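Local atomic coordinates of UPF0062 protein MJ1593 (Methanocaldococcus jannaschii, PDB entry 2YX5), a protein that is of no established function but belongs to the small PurS-like proteins, whose copies join through a shared antiparallel beta sheet. Residues V6-L10 and Y40-D44. Residues are numbered along the deposited sequence; the frame is centred on the assembly and turned at random.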
loop_
_atom_site.group_PDB
_atom_site.type_symbol
_atom_site.label_atom_id
_atom_site.label_comp_id
_atom_site.label_asym_id
_atom_site.label_seq_id
_atom_site.Cartn_x
_atom_site.Cartn_y
_atom_site.Cartn_z
ATOM N N VAL A 6 -12.893 -8.584 -4.467
ATOM C CA VAL A 6 -13.062 -7.950 -3.167
ATOM C C VAL A 6 -12.550 -6.504 -3.201
ATOM O O VAL A 6 -11.385 -6.264 -3.503
ATOM C CB VAL A 6 -12.307 -8.714 -2.062
ATOM C CG1 VAL A 6 -12.632 -8.134 -0.683
ATOM C CG2 VAL A 6 -12.672 -10.167 -2.110
ATOM N N ILE A 7 -13.435 -5.548 -2.932
ATOM C CA ILE A 7 -13.044 -4.146 -2.874
ATOM C C ILE A 7 -12.997 -3.811 -1.401
ATOM O O ILE A 7 -13.952 -4.078 -0.679
ATOM C CB ILE A 7 -14.059 -3.188 -3.498
ATOM C CG1 ILE A 7 -14.054 -3.297 -5.014
ATOM C CG2 ILE A 7 -13.726 -1.788 -3.099
ATOM C CD1 ILE A 7 -14.714 -4.544 -5.519
ATOM N N ILE A 8 -11.876 -3.252 -0.957
ATOM C CA ILE A 8 -11.707 -2.874 0.434
ATOM C C ILE A 8 -11.384 -1.388 0.537
ATOM O O ILE A 8 -10.494 -0.888 -0.141
ATOM C CB ILE A 8 -10.580 -3.643 1.087
ATOM C CG1 ILE A 8 -10.874 -5.139 1.018
ATOM C CG2 ILE A 8 -10.423 -3.179 2.526
ATOM C CD1 ILE A 8 -9.832 -6.011 1.717
ATOM N N LYS A 9 -12.123 -0.689 1.388
ATOM C CA LYS A 9 -11.924 0.738 1.586
ATOM C C LYS A 9 -11.947 1.048 3.084
ATOM O O LYS A 9 -12.198 0.169 3.916
ATOM C CB LYS A 9 -13.047 1.519 0.877
ATOM C CG LYS A 9 -14.420 0.917 1.159
ATOM C CD LYS A 9 -15.564 1.690 0.527
ATOM C CE LYS A 9 -16.931 1.031 0.819
ATOM N NZ LYS A 9 -17.117 -0.310 0.172
ATOM N N LEU A 10 -11.669 2.297 3.426
ATOM C CA LEU A 10 -11.716 2.700 4.818
ATOM C C LEU A 10 -13.193 2.881 5.155
ATOM O O LEU A 10 -14.007 3.133 4.261
ATOM C CB LEU A 10 -10.987 4.021 5.023
ATOM C CG LEU A 10 -9.470 4.009 4.912
ATOM C CD1 LEU A 10 -8.912 5.409 5.182
ATOM C CD2 LEU A 10 -8.916 3.014 5.898
ATOM N N TYR A 40 -8.898 2.582 -3.254
ATOM C CA TYR A 40 -9.367 1.286 -2.780
ATOM C C TYR A 40 -8.367 0.221 -3.131
ATOM O O TYR A 40 -7.558 0.371 -4.041
ATOM C CB TYR A 40 -10.662 0.895 -3.497
ATOM C CG TYR A 40 -11.718 1.947 -3.509
ATOM C CD1 TYR A 40 -12.566 2.105 -2.416
ATOM C CD2 TYR A 40 -11.860 2.813 -4.596
ATOM C CE1 TYR A 40 -13.541 3.102 -2.391
ATOM C CE2 TYR A 40 -12.835 3.823 -4.589
ATOM C CZ TYR A 40 -13.677 3.963 -3.477
ATOM O OH TYR A 40 -14.648 4.951 -3.415
ATOM N N LYS A 41 -8.453 -0.885 -2.425
ATOM C CA LYS A 41 -7.583 -1.987 -2.734
ATOM C C LYS A 41 -8.510 -2.983 -3.433
ATOM O O LYS A 41 -9.613 -3.268 -2.967
ATOM C CB LYS A 41 -6.979 -2.599 -1.462
ATOM C CG LYS A 41 -5.780 -3.527 -1.716
ATOM C CD LYS A 41 -4.655 -2.736 -2.397
ATOM C CE LYS A 41 -3.451 -3.580 -2.801
ATOM N NZ LYS A 41 -2.634 -2.811 -3.802
ATOM N N MET A 42 -8.085 -3.469 -4.578
ATOM C CA MET A 42 -8.888 -4.440 -5.264
ATOM C C MET A 42 -8.179 -5.780 -5.146
ATOM O O MET A 42 -6.994 -5.882 -5.405
ATOM C CB MET A 42 -9.080 -4.049 -6.726
ATOM C CG MET A 42 -10.001 -5.018 -7.472
ATOM S SD MET A 42 -10.723 -4.397 -9.034
ATOM C CE MET A 42 -9.587 -5.158 -10.272
ATOM N N ILE A 43 -8.912 -6.797 -4.712
ATOM C CA ILE A 43 -8.367 -8.143 -4.565
ATOM C C ILE A 43 -9.188 -9.168 -5.375
ATOM O O ILE A 43 -10.358 -9.446 -5.043
ATOM C CB ILE A 43 -8.362 -8.582 -3.085
ATOM C CG1 ILE A 43 -7.489 -7.634 -2.260
ATOM C CG2 ILE A 43 -7.859 -10.004 -2.967
ATOM C CD1 ILE A 43 -7.623 -7.805 -0.744
ATOM N N ASP A 44 -8.567 -9.711 -6.426
ATOM C CA ASP A 44 -9.195 -10.715 -7.266
ATOM C C ASP A 44 -8.857 -12.121 -6.816
ATOM O O ASP A 44 -7.711 -12.557 -6.891
ATOM C CB ASP A 44 -8.780 -10.547 -8.713
ATOM C CG ASP A 44 -9.569 -9.458 -9.409
ATOM O OD1 ASP A 44 -10.380 -8.791 -8.724
ATOM O OD2 ASP A 44 -9.377 -9.268 -10.631
#
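Antiparallel pairing of the central strand 2-10 with strand 34-47 brings Val-6, Ile-7, Ile-8 and Lys-9 against Ile-43, Met-42, Lys-41 and Tyr-40. Two hydrogen-bonded pairs carry the backbone bonds here. At Val-6 and Ile-43, the N of Val-6 reaches the O of Ile-43 at 2.7 Å, and the Ile-43 N returns to the Val-6 O at 2.8 Å. At the other pair, Ile-8 N donates to Lys-41 O at 3.0 Å and Lys-41 N to Ile-8 O at 3.1 Å. Between them lies the non-hydrogen-bonded pair Ile-7 and Met-42, where the CA of Ile-7 makes a CA-H...O contact with the Lys-41 O.

On the face of Val-6, Ile-8 and Ile-43, the CD1 atoms of the two isoleucines meet at 3.8 Å. With CG1 anti to the carbonyl carbon in Ile-8 (chi1 -59°) and chi2 extended at -177°, its CD1 is carried toward the next pair on that face, Val-6 with Ile-43. On the other face, Lys-9 runs alongside Tyr-40, its CB lying in the ring plane at the edge, 3.4 Å from CD1 of Tyr-40; Ile-7 CG2 approaches the tyrosine CB at 4.1 Å.

Strand 73-81 flanks the other side of 2-10, while Tyr-40 to Asp-44 pair antiparallel with a strand of a second subunit, another copy of the protein, an edge-strand pairing typical of oligomers whose beta sheet runs on from one chain to the next.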